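Local coordinates for effector protein B, substrate of the Dot/Icm secretion system (Legionella drancourtii, PDB 4JVS) that probably acts as a GTPase-activating protein, speeding GTP hydrolysis by a host small GTPase through the helical GAP domain that this chain represents, at residues P24-E29 against E56-G61; Y70-A75 against I121-S126; K104-G109 against D283-R288. All coordinates share one frame; numbering follows the deposited sequence.

Interaction 1: P24-E29 against E56-G61; sequences PLLQME and EEVNFG
Leu25, Leu26 and Met28 of the loop ahead of helix 34-45 pack on Glu57, Val58 and Asn59, the residues that lead into helix 60-80; this is loop-to-loop packing at the periphery of the mainly helical N-terminal GAP subdomain. The motif here is a helix N-cap: Asn59 stands just before helix 60-80, and its OD1 accepts a hydrogen bond from the backbone N of Gln62. Val58 and Leu26 are the buried pair. With Val58 CG1 anti to the backbone N (chi1 179°), CG2 is turned to the other loop, where it lies 3.7 Å from Leu26 CB. The Leu26 side chain continues inward, against Trp41 and Leu174, so this pair joins the loops to helices 34-45 and 156-177. Further out, the Glu57 side chain, extended beyond CG, crosses Leu25 at about a right angle. Its OE1 sits 3.9 Å from Leu25 CD2, the branched end of the leucine resting against the carboxylate arm. Gln27 runs alongside Glu57 in the same direction, their amide and carboxylate planes nearly perpendicular. The 24-29 loop is also held by backbone hydrogen bonds that pair Pro24 and Leu26 with Arg54, and by Trp41 NE1, which is bonded to Gln27 O. At the helix end of the contact, Met28 SD lies 3.9 Å from Asn59 O.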
ATOM      1  N   PRO A  24      17.504  11.063 -23.444  1.00 52.28           N
ATOM      2  CA  PRO A  24      16.413  10.537 -24.263  1.00 47.72           C
ATOM      3  C   PRO A  24      15.051  10.884 -23.682  1.00 50.83           C
ATOM      4  O   PRO A  24      14.947  11.096 -22.476  1.00 50.90           O
ATOM      5  CB  PRO A  24      16.637   9.029 -24.204  1.00 47.77           C
ATOM      6  CG  PRO A  24      17.389   8.807 -22.976  1.00 48.29           C
ATOM      7  CD  PRO A  24      18.266   9.989 -22.791  1.00 51.34           C
ATOM      8  N   LEU A  25      14.029  10.927 -24.534  1.00 49.72           N
ATOM      9  CA  LEU A  25      12.679  11.310 -24.133  1.00 47.56           C
ATOM     10  C   LEU A  25      11.774  10.092 -24.009  1.00 46.79           C
ATOM     11  O   LEU A  25      11.487   9.420 -25.000  1.00 49.40           O
ATOM     12  CB  LEU A  25      12.088  12.259 -25.175  1.00 49.31           C
ATOM     13  CG  LEU A  25      10.686  12.835 -24.983  1.00 45.38           C
ATOM     14  CD1 LEU A  25      10.726  14.042 -24.078  1.00 46.09           C
ATOM     15  CD2 LEU A  25      10.125  13.214 -26.321  1.00 42.99           C
ATOM     16  N   LEU A  26      11.321   9.804 -22.798  1.00 44.41           N
ATOM     17  CA  LEU A  26      10.386   8.708 -22.603  1.00 44.37           C
ATOM     18  C   LEU A  26       9.033   9.075 -23.187  1.00 45.72           C
ATOM     19  O   LEU A  26       8.447  10.096 -22.821  1.00 47.85           O
ATOM     20  CB  LEU A  26      10.234   8.380 -21.124  1.00 43.19           C
ATOM     21  CG  LEU A  26      11.527   8.092 -20.376  1.00 42.68           C
ATOM     22  CD1 LEU A  26      11.196   7.774 -18.943  1.00 39.24           C
ATOM     23  CD2 LEU A  26      12.308   6.960 -21.038  1.00 44.00           C
ATOM     24  N   GLN A  27       8.545   8.236 -24.093  1.00 45.52           N
ATOM     25  CA  GLN A  27       7.263   8.471 -24.744  1.00 47.37           C
ATOM     26  C   GLN A  27       6.321   7.284 -24.606  1.00 47.80           C
ATOM     27  O   GLN A  27       6.766   6.131 -24.562  1.00 48.60           O
ATOM     28  CB  GLN A  27       7.464   8.810 -26.223  1.00 49.00           C
ATOM     29  CG  GLN A  27       7.598  10.300 -26.494  1.00 51.16           C
ATOM     30  CD  GLN A  27       7.574  10.620 -27.971  1.00 52.61           C
ATOM     31  OE1 GLN A  27       8.400  10.115 -28.740  1.00 54.90           O
ATOM     32  NE2 GLN A  27       6.623  11.457 -28.382  1.00 47.36           N
ATOM     33  N   MET A  28       5.027   7.540 -24.572  1.00 45.40           N
ATOM     34  CA  MET A  28       4.072   6.476 -24.395  1.00 48.22           C
ATOM     35  C   MET A  28       3.346   6.145 -25.659  1.00 51.17           C
ATOM     36  O   MET A  28       2.811   6.985 -26.326  1.00 49.59           O
ATOM     37  CB  MET A  28       3.099   6.811 -23.318  1.00 47.70           C
ATOM     38  CG  MET A  28       3.750   6.958 -21.980  1.00 48.03           C
ATOM     39  SD  MET A  28       2.546   6.806 -20.703  1.00 53.94           S
ATOM     40  CE  MET A  28       1.638   5.375 -21.219  1.00 39.89           C
ATOM     41  N   GLU A  29       3.360   4.866 -25.961  1.00 56.89           N
ATOM     42  CA  GLU A  29       3.131   4.342 -27.276  1.00 63.13           C
ATOM     43  C   GLU A  29       1.697   4.275 -27.737  1.00 72.10           C
ATOM     44  O   GLU A  29       0.763   4.422 -26.970  1.00 68.45           O
ATOM     45  CB  GLU A  29       3.809   2.995 -27.441  1.00 63.04           C
ATOM     46  CG  GLU A  29       4.706   2.590 -26.295  1.00 59.62           C
ATOM     47  CD  GLU A  29       6.016   2.024 -26.769  1.00 60.33           C
ATOM     48  OE1 GLU A  29       6.080   0.837 -27.087  1.00 59.94           O
ATOM     49  OE2 GLU A  29       6.984   2.778 -26.826  1.00 59.29           O
ATOM     50  N   GLU A  56       8.993  14.432 -19.047  1.00 49.20           N
ATOM     51  CA  GLU A  56       8.009  15.509 -19.181  1.00 49.22           C
ATOM     52  C   GLU A  56       6.756  15.069 -19.947  1.00 47.57           C
ATOM     53  O   GLU A  56       5.647  15.500 -19.639  1.00 47.93           O
ATOM     54  CB  GLU A  56       8.648  16.725 -19.871  1.00 52.43           C
ATOM     55  CG  GLU A  56      10.193  16.693 -19.938  1.00 54.70           C
ATOM     56  CD  GLU A  56      10.865  16.875 -18.571  1.00 58.27           C
ATOM     57  OE1 GLU A  56      11.986  16.350 -18.376  1.00 55.55           O
ATOM     58  OE2 GLU A  56      10.274  17.546 -17.693  1.00 58.41           O
ATOM     59  N   GLU A  57       6.932  14.205 -20.941  1.00 48.36           N
ATOM     60  CA  GLU A  57       5.815  13.792 -21.787  1.00 47.08           C
ATOM     61  C   GLU A  57       5.153  12.493 -21.322  1.00 46.70           C
ATOM     62  O   GLU A  57       4.291  11.933 -22.016  1.00 44.02           O
ATOM     63  CB  GLU A  57       6.250  13.715 -23.251  1.00 43.43           C
ATOM     64  CG  GLU A  57       6.803  15.039 -23.755  1.00 44.46           C
ATOM     65  CD  GLU A  57       6.810  15.152 -25.267  1.00 46.90           C
ATOM     66  OE1 GLU A  57       7.531  16.041 -25.780  1.00 44.93           O
ATOM     67  OE2 GLU A  57       6.096  14.361 -25.931  1.00 47.45           O
ATOM     68  N   VAL A  58       5.549  12.035 -20.137  1.00 44.96           N
ATOM     69  CA  VAL A  58       4.961  10.849 -19.532  1.00 45.81           C
ATOM     70  C   VAL A  58       3.691  11.227 -18.756  1.00 44.11           C
ATOM     71  O   VAL A  58       3.722  12.070 -17.864  1.00 49.13           O
ATOM     72  CB  VAL A  58       5.985  10.112 -18.614  1.00 45.95           C
ATOM     73  CG1 VAL A  58       5.363   8.891 -17.950  1.00 44.45           C
ATOM     74  CG2 VAL A  58       7.204   9.692 -19.410  1.00 45.54           C
ATOM     75  N   ASN A  59       2.572  10.611 -19.119  1.00 42.86           N
ATOM     76  CA  ASN A  59       1.333  10.780 -18.378  1.00 45.18           C
ATOM     77  C   ASN A  59       1.168   9.659 -17.361  1.00 43.95           C
ATOM     78  O   ASN A  59       0.819   8.533 -17.717  1.00 43.12           O
ATOM     79  CB  ASN A  59       0.143  10.802 -19.333  1.00 44.90           C
ATOM     80  CG  ASN A  59      -1.181  11.036 -18.623  1.00 47.78           C
ATOM     81  OD1 ASN A  59      -1.353  10.707 -17.451  1.00 49.97           O
ATOM     82  ND2 ASN A  59      -2.136  11.592 -19.346  1.00 54.04           N
ATOM     83  N   PHE A  60       1.379   9.988 -16.091  1.00 40.85           N
ATOM     84  CA  PHE A  60       1.398   8.981 -15.042  1.00 40.29           C
ATOM     85  C   PHE A  60       0.077   8.231 -14.864  1.00 41.40           C
ATOM     86  O   PHE A  60       0.086   7.021 -14.617  1.00 41.25           O
ATOM     87  CB  PHE A  60       1.936   9.564 -13.737  1.00 37.39           C
ATOM     88  CG  PHE A  60       3.410   9.811 -13.772  1.00 40.81           C
ATOM     89  CD1 PHE A  60       4.299   8.760 -13.673  1.00 45.39           C
ATOM     90  CD2 PHE A  60       3.911  11.080 -13.941  1.00 41.54           C
ATOM     91  CE1 PHE A  60       5.667   8.984 -13.722  1.00 43.79           C
ATOM     92  CE2 PHE A  60       5.268  11.305 -13.992  1.00 40.84           C
ATOM     93  CZ  PHE A  60       6.145  10.258 -13.889  1.00 42.00           C
ATOM     94  N   GLY A  61      -1.042   8.932 -15.029  1.00 40.42           N
ATOM     95  CA  GLY A  61      -2.352   8.299 -15.091  1.00 40.20           C
ATOM     96  C   GLY A  61      -2.478   7.261 -16.203  1.00 43.11           C
ATOM     97  O   GLY A  61      -3.014   6.167 -15.986  1.00 45.21           O
TER

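Interaction 2: Y70-A75 against I121-S126; sequences YLNTVA and ILRHLS
Asn72 and Arg123 meet at about a right angle, the asparagine on helix 60-80 presenting its amide to the long arm of the arginine on helix 118-124. The Arg123 chain is straight from CG to NE and reaches across to the first helix. There Arg123 NE donates a hydrogen bond to Asn72 OD1, 3.0 Å away, bent to 139° at the hydrogen. The oxygen lies at the guanidinium edge, in its plane, while NE is tilted only 15° from the carbonyl plane of the amide; the two flat groups are turned 36° apart. Ala75, one turn on from Asn72, sets its methyl over the centre of one guanidinium face, with Ala75 CB 3.7 Å from Arg123 CZ. The same helix thus bonds the edge and covers one face, and a salt bridge from Arg123 NH1 to Glu76 OE1 adds a second polar hold, which should help to fix the rotation of the group. On the inner side the contact is apolar. Leu71 CD1 rests against the end of the second segment, 3.9 Å from Ser126 CB, and Ala75 CB faces Leu122 CD2 at 4.3 Å. Leu125 and Ser126 also pack on basic side-chain atoms of another protein chain, and the Ser126 side chain is about 12 Å from bound aluminum fluoride. This is helix-to-helix packing, with Arg123 bonded and covered by the facing helix, in the helical core of the N-terminal GAP subdomain, next to the surface that meets the other protein chain.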
ATOM      1  N   TYR A  70      -1.958  -4.729 -17.806  1.00 37.36           N
ATOM      2  CA  TYR A  70      -1.030  -5.845 -17.843  1.00 36.74           C
ATOM      3  C   TYR A  70      -1.177  -6.746 -16.647  1.00 37.59           C
ATOM      4  O   TYR A  70      -1.233  -7.931 -16.787  1.00 38.65           O
ATOM      5  CB  TYR A  70       0.414  -5.372 -17.978  1.00 34.80           C
ATOM      6  CG  TYR A  70       1.426  -6.467 -17.921  1.00 37.54           C
ATOM      7  CD1 TYR A  70       1.458  -7.420 -18.866  1.00 39.52           C
ATOM      8  CD2 TYR A  70       2.349  -6.533 -16.924  1.00 38.21           C
ATOM      9  CE1 TYR A  70       2.341  -8.396 -18.819  1.00 42.74           C
ATOM     10  CE2 TYR A  70       3.235  -7.517 -16.877  1.00 38.68           C
ATOM     11  CZ  TYR A  70       3.223  -8.447 -17.825  1.00 42.10           C
ATOM     12  OH  TYR A  70       4.101  -9.466 -17.822  1.00 44.96           O
ATOM     13  N   LEU A  71      -1.228  -6.155 -15.466  1.00 37.00           N
ATOM     14  CA  LEU A  71      -1.518  -6.872 -14.234  1.00 34.00           C
ATOM     15  C   LEU A  71      -2.795  -7.675 -14.371  1.00 36.53           C
ATOM     16  O   LEU A  71      -2.853  -8.836 -13.971  1.00 39.06           O
ATOM     17  CB  LEU A  71      -1.694  -5.883 -13.086  1.00 35.03           C
ATOM     18  CG  LEU A  71      -1.128  -6.273 -11.718  1.00 35.95           C
ATOM     19  CD1 LEU A  71      -1.986  -5.684 -10.612  1.00 35.27           C
ATOM     20  CD2 LEU A  71      -1.007  -7.781 -11.559  1.00 34.08           C
ATOM     21  N   ASN A  72      -3.824  -7.045 -14.923  1.00 36.37           N
ATOM     22  CA  ASN A  72      -5.092  -7.720 -15.168  1.00 39.37           C
ATOM     23  C   ASN A  72      -4.948  -8.951 -16.082  1.00 39.08           C
ATOM     24  O   ASN A  72      -5.489 -10.022 -15.777  1.00 40.89           O
ATOM     25  CB  ASN A  72      -6.137  -6.723 -15.678  1.00 38.81           C
ATOM     26  CG  ASN A  72      -6.652  -5.801 -14.569  1.00 43.36           C
ATOM     27  OD1 ASN A  72      -6.905  -6.248 -13.448  1.00 46.66           O
ATOM     28  ND2 ASN A  72      -6.805  -4.514 -14.875  1.00 42.39           N
ATOM     29  N   THR A  73      -4.201  -8.802 -17.171  1.00 35.08           N
ATOM     30  CA  THR A  73      -3.887  -9.915 -18.065  1.00 37.77           C
ATOM     31  C   THR A  73      -3.162 -11.053 -17.336  1.00 40.22           C
ATOM     32  O   THR A  73      -3.464 -12.233 -17.535  1.00 38.81           O
ATOM     33  CB  THR A  73      -2.988  -9.452 -19.225  1.00 36.64           C
ATOM     34  OG1 THR A  73      -3.628  -8.388 -19.923  1.00 37.81           O
ATOM     35  CG2 THR A  73      -2.744 -10.585 -20.194  1.00 43.64           C
ATOM     36  N   VAL A  74      -2.189 -10.691 -16.508  1.00 38.47           N
ATOM     37  CA  VAL A  74      -1.447 -11.668 -15.728  1.00 38.30           C
ATOM     38  C   VAL A  74      -2.353 -12.345 -14.692  1.00 42.30           C
ATOM     39  O   VAL A  74      -2.427 -13.579 -14.631  1.00 42.58           O
ATOM     40  CB  VAL A  74      -0.241 -11.022 -15.021  1.00 35.83           C
ATOM     41  CG1 VAL A  74       0.527 -12.063 -14.229  1.00 37.64           C
ATOM     42  CG2 VAL A  74       0.663 -10.348 -16.024  1.00 35.86           C
ATOM     43  N   ALA A  75      -3.040 -11.542 -13.883  1.00 39.12           N
ATOM     44  CA  ALA A  75      -3.957 -12.075 -12.881  1.00 36.47           C
ATOM     45  C   ALA A  75      -5.038 -12.946 -13.513  1.00 38.03           C
ATOM     46  O   ALA A  75      -5.426 -13.959 -12.938  1.00 38.49           O
ATOM     47  CB  ALA A  75      -4.594 -10.937 -12.079  1.00 37.16           C
ATOM     48  N   ILE A 121      -7.182 -10.709  -4.965  1.00 32.12           N
ATOM     49  CA  ILE A 121      -6.251 -10.242  -3.963  1.00 32.75           C
ATOM     50  C   ILE A 121      -5.006  -9.675  -4.652  1.00 36.31           C
ATOM     51  O   ILE A 121      -4.618  -8.524  -4.398  1.00 33.46           O
ATOM     52  CB  ILE A 121      -5.885 -11.386  -2.994  1.00 33.81           C
ATOM     53  CG1 ILE A 121      -7.149 -11.881  -2.275  1.00 35.12           C
ATOM     54  CG2 ILE A 121      -4.843 -10.929  -1.981  1.00 34.39           C
ATOM     55  CD1 ILE A 121      -7.017 -13.237  -1.597  1.00 33.91           C
ATOM     56  N   LEU A 122      -4.406 -10.470  -5.543  1.00 34.90           N
ATOM     57  CA  LEU A 122      -3.237 -10.029  -6.306  1.00 31.99           C
ATOM     58  C   LEU A 122      -3.461  -8.690  -7.010  1.00 33.87           C
ATOM     59  O   LEU A 122      -2.637  -7.777  -6.898  1.00 36.39           O
ATOM     60  CB  LEU A 122      -2.845 -11.072  -7.336  1.00 33.31           C
ATOM     61  CG  LEU A 122      -1.604 -10.708  -8.146  1.00 36.56           C
ATOM     62  CD1 LEU A 122      -0.401 -10.637  -7.209  1.00 35.21           C
ATOM     63  CD2 LEU A 122      -1.375 -11.697  -9.300  1.00 33.90           C
ATOM     64  N   ARG A 123      -4.571  -8.542  -7.683  1.00 33.70           N
ATOM     65  CA  ARG A 123      -4.922  -7.281  -8.273  1.00 36.09           C
ATOM     66  C   ARG A 123      -5.101  -6.183  -7.282  1.00 35.76           C
ATOM     67  O   ARG A 123      -4.796  -5.067  -7.550  1.00 35.74           O
ATOM     68  CB  ARG A 123      -6.221  -7.431  -9.008  1.00 35.16           C
ATOM     69  CG  ARG A 123      -6.130  -7.974 -10.358  1.00 37.59           C
ATOM     70  CD  ARG A 123      -7.509  -8.191 -10.810  1.00 39.47           C
ATOM     71  NE  ARG A 123      -7.632  -8.806 -12.114  1.00 42.95           N
ATOM     72  CZ  ARG A 123      -8.132 -10.014 -12.324  1.00 46.65           C
ATOM     73  NH1 ARG A 123      -8.244 -10.483 -13.536  1.00 45.77           N
ATOM     74  NH2 ARG A 123      -8.529 -10.758 -11.331  1.00 44.01           N
ATOM     75  N   HIS A 124      -5.650  -6.495  -6.138  1.00 32.62           N
ATOM     76  CA  HIS A 124      -5.920  -5.477  -5.134  1.00 31.05           C
ATOM     77  C   HIS A 124      -4.660  -4.889  -4.532  1.00 32.23           C
ATOM     78  O   HIS A 124      -4.563  -3.675  -4.332  1.00 33.62           O
ATOM     79  CB  HIS A 124      -6.797  -6.043  -4.021  1.00 32.87           C
ATOM     80  CG  HIS A 124      -8.262  -5.905  -4.284  1.00 34.26           C
ATOM     81  ND1 HIS A 124      -8.776  -4.952  -5.135  1.00 36.01           N
ATOM     82  CD2 HIS A 124      -9.323  -6.606  -3.817  1.00 34.98           C
ATOM     83  CE1 HIS A 124     -10.091  -5.074  -5.186  1.00 37.28           C
ATOM     84  NE2 HIS A 124     -10.448  -6.067  -4.394  1.00 37.17           N
ATOM     85  N   LEU A 125      -3.703  -5.765  -4.248  1.00 32.63           N
ATOM     86  CA  LEU A 125      -2.491  -5.401  -3.529  1.00 32.90           C
ATOM     87  C   LEU A 125      -1.445  -4.791  -4.438  1.00 35.55           C
ATOM     88  O   LEU A 125      -0.356  -4.444  -3.977  1.00 36.95           O
ATOM     89  CB  LEU A 125      -1.886  -6.629  -2.849  1.00 32.18           C
ATOM     90  CG  LEU A 125      -2.740  -7.191  -1.719  1.00 32.34           C
ATOM     91  CD1 LEU A 125      -2.131  -8.461  -1.126  1.00 32.49           C
ATOM     92  CD2 LEU A 125      -2.924  -6.120  -0.680  1.00 28.95           C
ATOM     93  N   SER A 126      -1.759  -4.666  -5.724  1.00 34.29           N
ATOM     94  CA  SER A 126      -0.748  -4.228  -6.675  1.00 34.56           C
ATOM     95  C   SER A 126      -1.220  -3.269  -7.776  1.00 36.84           C
ATOM     96  O   SER A 126      -0.408  -2.782  -8.558  1.00 38.94           O
ATOM     97  CB  SER A 126      -0.050  -5.447  -7.272  1.00 36.19           C
ATOM     98  OG  SER A 126       0.717  -6.113  -6.273  1.00 38.03           O
TER

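Interaction 3: K104-G109 against D283-R288; sequences KAALHG and DAFMGR
Ala106 and Gly109, on the small antiparallel hairpin 106-107/110-111, pack against Ala284, Phe285 and Arg288, joining the N-terminal GAP subdomain to the C-terminal one. The hairpin reverses through His108 and Gly109, whose backbone angles are those of a type I' turn, with Gly109 at a positive phi of 93°. The facing segment folds into a type I turn from Phe285 to Arg288, closed by a backbone hydrogen bond from Arg288 N to Phe285 O.

One hydrogen bond links the two turns: Arg288 NH1 donates to Gly109 O over 2.9 Å. The Arg288 chain bends at chi3 (72°), which brings the guanidinium back to the hairpin; the oxygen meets it at the edge but tilted from its plane. The other end of the group is engaged in a salt bridge from Arg288 NH2 to Asp290 OD2, so the arginine spans a carbonyl and a carboxylate.

The apolar part centres on two methyl groups, Ala106 CB and Ala284 CB, 3.7 Å apart. Phe285 flanks them, its CZ 4.5 Å from Ala106 CB in an oblique approach. The same ring comes obliquely to the hairpin carbonyl, with Phe285 CD1 3.3 Å from Gly109 O. Helix 243-253 backs both segments: Phe251 meets the Phe285 ring edge-to-face, and Asp244 accepts a hydrogen bond from Ala106 N.

Gly287 makes backbone hydrogen bonds to another protein chain, an aromatic side chain of which packs on Arg288, and Gly109 lies about 9 Å from bound GDP, consistent with a place beside the nucleotide site of the GTPase partner. The backbones also meet through a CA-H...O contact, in which Gly109 CA approaches Ala284 O to 3.2 Å with an angle of 145° at the hydrogen.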
ATOM      1  N   LYS A 104     -14.436  -9.823  11.944  1.00 44.33           N
ATOM      2  CA  LYS A 104     -15.472  -9.678  10.928  1.00 42.82           C
ATOM      3  C   LYS A 104     -15.817  -8.206  10.742  1.00 39.97           C
ATOM      4  O   LYS A 104     -16.780  -7.864  10.060  1.00 39.59           O
ATOM      5  CB  LYS A 104     -16.726 -10.468  11.305  1.00 40.34           C
ATOM      6  CG  LYS A 104     -16.516 -11.968  11.425  1.00 39.04           C
ATOM      7  CD  LYS A 104     -17.800 -12.654  11.886  1.00 39.99           C
ATOM      8  CE  LYS A 104     -17.692 -14.159  11.787  1.00 37.18           C
ATOM      9  NZ  LYS A 104     -17.228 -14.580  10.418  1.00 46.03           N
ATOM     10  N   ALA A 105     -15.022  -7.336  11.354  1.00 38.50           N
ATOM     11  CA  ALA A 105     -15.227  -5.900  11.226  1.00 38.09           C
ATOM     12  C   ALA A 105     -14.381  -5.366  10.075  1.00 37.33           C
ATOM     13  O   ALA A 105     -13.497  -6.062   9.588  1.00 38.72           O
ATOM     14  CB  ALA A 105     -14.884  -5.195  12.531  1.00 34.19           C
ATOM     15  N   ALA A 106     -14.659  -4.143   9.629  1.00 37.34           N
ATOM     16  CA  ALA A 106     -13.896  -3.540   8.529  1.00 36.49           C
ATOM     17  C   ALA A 106     -12.536  -3.013   8.985  1.00 33.87           C
ATOM     18  O   ALA A 106     -12.413  -2.455  10.075  1.00 33.61           O
ATOM     19  CB  ALA A 106     -14.696  -2.430   7.851  1.00 35.72           C
ATOM     20  N   LEU A 107     -11.521  -3.208   8.140  1.00 36.13           N
ATOM     21  CA  LEU A 107     -10.155  -2.743   8.397  1.00 33.49           C
ATOM     22  C   LEU A 107      -9.681  -1.818   7.264  1.00 34.80           C
ATOM     23  O   LEU A 107      -9.291  -2.273   6.187  1.00 35.08           O
ATOM     24  CB  LEU A 107      -9.194  -3.927   8.585  1.00 30.22           C
ATOM     25  CG  LEU A 107      -7.731  -3.535   8.836  1.00 32.51           C
ATOM     26  CD1 LEU A 107      -7.615  -2.582  10.013  1.00 29.01           C
ATOM     27  CD2 LEU A 107      -6.822  -4.742   9.030  1.00 28.91           C
ATOM     28  N   HIS A 108      -9.722  -0.518   7.527  1.00 34.94           N
ATOM     29  CA  HIS A 108      -9.494   0.499   6.508  1.00 35.21           C
ATOM     30  C   HIS A 108     -10.407   0.312   5.298  1.00 38.56           C
ATOM     31  O   HIS A 108      -9.955   0.427   4.153  1.00 43.10           O
ATOM     32  CB  HIS A 108      -8.024   0.536   6.078  1.00 35.50           C
ATOM     33  CG  HIS A 108      -7.066   0.695   7.218  1.00 36.74           C
ATOM     34  ND1 HIS A 108      -5.887  -0.018   7.304  1.00 36.64           N
ATOM     35  CD2 HIS A 108      -7.110   1.484   8.318  1.00 37.45           C
ATOM     36  CE1 HIS A 108      -5.247   0.325   8.409  1.00 37.11           C
ATOM     37  NE2 HIS A 108      -5.968   1.234   9.042  1.00 37.80           N
ATOM     38  N   GLY A 109     -11.664   0.005   5.575  1.00 37.54           N
ATOM     39  CA  GLY A 109     -12.705  -0.137   4.587  1.00 36.57           C
ATOM     40  C   GLY A 109     -13.050  -1.460   3.967  1.00 37.63           C
ATOM     41  O   GLY A 109     -13.981  -1.534   3.214  1.00 36.89           O
ATOM     42  N   ASP A 283     -19.561   4.077   9.130  1.00 51.37           N
ATOM     43  CA  ASP A 283     -18.473   5.000   8.919  1.00 51.12           C
ATOM     44  C   ASP A 283     -17.258   4.246   8.463  1.00 49.23           C
ATOM     45  O   ASP A 283     -16.223   4.812   8.229  1.00 47.94           O
ATOM     46  CB  ASP A 283     -18.122   5.650  10.243  1.00 52.87           C
ATOM     47  CG  ASP A 283     -19.166   6.601  10.719  1.00 64.00           C
ATOM     48  OD1 ASP A 283     -19.585   7.455   9.928  1.00 63.44           O
ATOM     49  OD2 ASP A 283     -19.564   6.506  11.891  1.00 63.44           O
ATOM     50  N   ALA A 284     -17.388   2.944   8.388  1.00 46.40           N
ATOM     51  CA  ALA A 284     -16.262   2.079   8.086  1.00 42.31           C
ATOM     52  C   ALA A 284     -15.866   2.140   6.625  1.00 40.94           C
ATOM     53  O   ALA A 284     -14.774   1.706   6.269  1.00 43.60           O
ATOM     54  CB  ALA A 284     -16.565   0.646   8.491  1.00 41.78           C
ATOM     55  N   PHE A 285     -16.750   2.669   5.786  1.00 38.65           N
ATOM     56  CA  PHE A 285     -16.494   2.718   4.349  1.00 42.20           C
ATOM     57  C   PHE A 285     -16.368   4.150   3.827  1.00 42.72           C
ATOM     58  O   PHE A 285     -16.272   4.375   2.625  1.00 44.32           O
ATOM     59  CB  PHE A 285     -17.573   1.943   3.578  1.00 38.64           C
ATOM     60  CG  PHE A 285     -17.816   0.569   4.117  1.00 39.08           C
ATOM     61  CD1 PHE A 285     -17.038  -0.498   3.706  1.00 40.41           C
ATOM     62  CD2 PHE A 285     -18.809   0.346   5.058  1.00 40.24           C
ATOM     63  CE1 PHE A 285     -17.251  -1.765   4.217  1.00 38.94           C
ATOM     64  CE2 PHE A 285     -19.027  -0.917   5.571  1.00 41.86           C
ATOM     65  CZ  PHE A 285     -18.245  -1.976   5.152  1.00 40.30           C
ATOM     66  N   MET A 286     -16.355   5.106   4.748  1.00 45.85           N
ATOM     67  CA  MET A 286     -16.283   6.525   4.419  1.00 49.97           C
ATOM     68  C   MET A 286     -15.127   6.798   3.462  1.00 51.35           C
ATOM     69  O   MET A 286     -15.308   7.399   2.394  1.00 47.43           O
ATOM     70  CB  MET A 286     -16.068   7.331   5.703  1.00 54.36           C
ATOM     71  CG  MET A 286     -16.237   8.830   5.549  1.00 57.36           C
ATOM     72  SD  MET A 286     -17.972   9.283   5.702  1.00 83.54           S
ATOM     73  CE  MET A 286     -18.302   8.772   7.392  1.00 63.77           C
ATOM     74  N   GLY A 287     -13.957   6.316   3.835  1.00 47.05           N
ATOM     75  CA  GLY A 287     -12.730   6.611   3.149  1.00 44.66           C
ATOM     76  C   GLY A 287     -12.447   5.902   1.861  1.00 43.48           C
ATOM     77  O   GLY A 287     -11.440   6.118   1.280  1.00 41.90           O
ATOM     78  N   ARG A 288     -13.352   5.060   1.421  1.00 41.99           N
ATOM     79  CA  ARG A 288     -13.183   4.270   0.221  1.00 42.61           C
ATOM     80  C   ARG A 288     -13.237   5.085  -1.014  1.00 41.46           C
ATOM     81  O   ARG A 288     -13.887   6.065  -1.068  1.00 44.12           O
ATOM     82  CB  ARG A 288     -14.182   3.132   0.179  1.00 40.58           C
ATOM     83  CG  ARG A 288     -13.762   1.968   0.994  1.00 39.07           C
ATOM     84  CD  ARG A 288     -14.694   0.859   0.877  1.00 39.54           C
ATOM     85  NE  ARG A 288     -14.646   0.199  -0.388  1.00 35.62           N
ATOM     86  CZ  ARG A 288     -14.799  -1.086  -0.522  1.00 32.74           C
ATOM     87  NH1 ARG A 288     -14.992  -1.821   0.521  1.00 32.66           N
ATOM     88  NH2 ARG A 288     -14.770  -1.620  -1.697  1.00 34.77           N
TER

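How the interactions relate
Interactions 1 and 2 share helix 60-80: the first sits at its N-terminal end and the second further along it, with centres 23 Å apart, and interaction 1 closes before interaction 2 opens. Both stay within the N-terminal GAP subdomain. Interaction 3, centred 22 Å from interaction 2 and 36 Å from interaction 1, reaches over to the C-terminal subdomain; its segments alternate with those of interaction 2 along the chain. None of the three touches another, the closest approach being about 7 Å between nearest atoms of interactions 2 and 3. Interaction 1 lies at the periphery and interaction 2 near the centre of the chain; interactions 2 and 3 both border another protein chain.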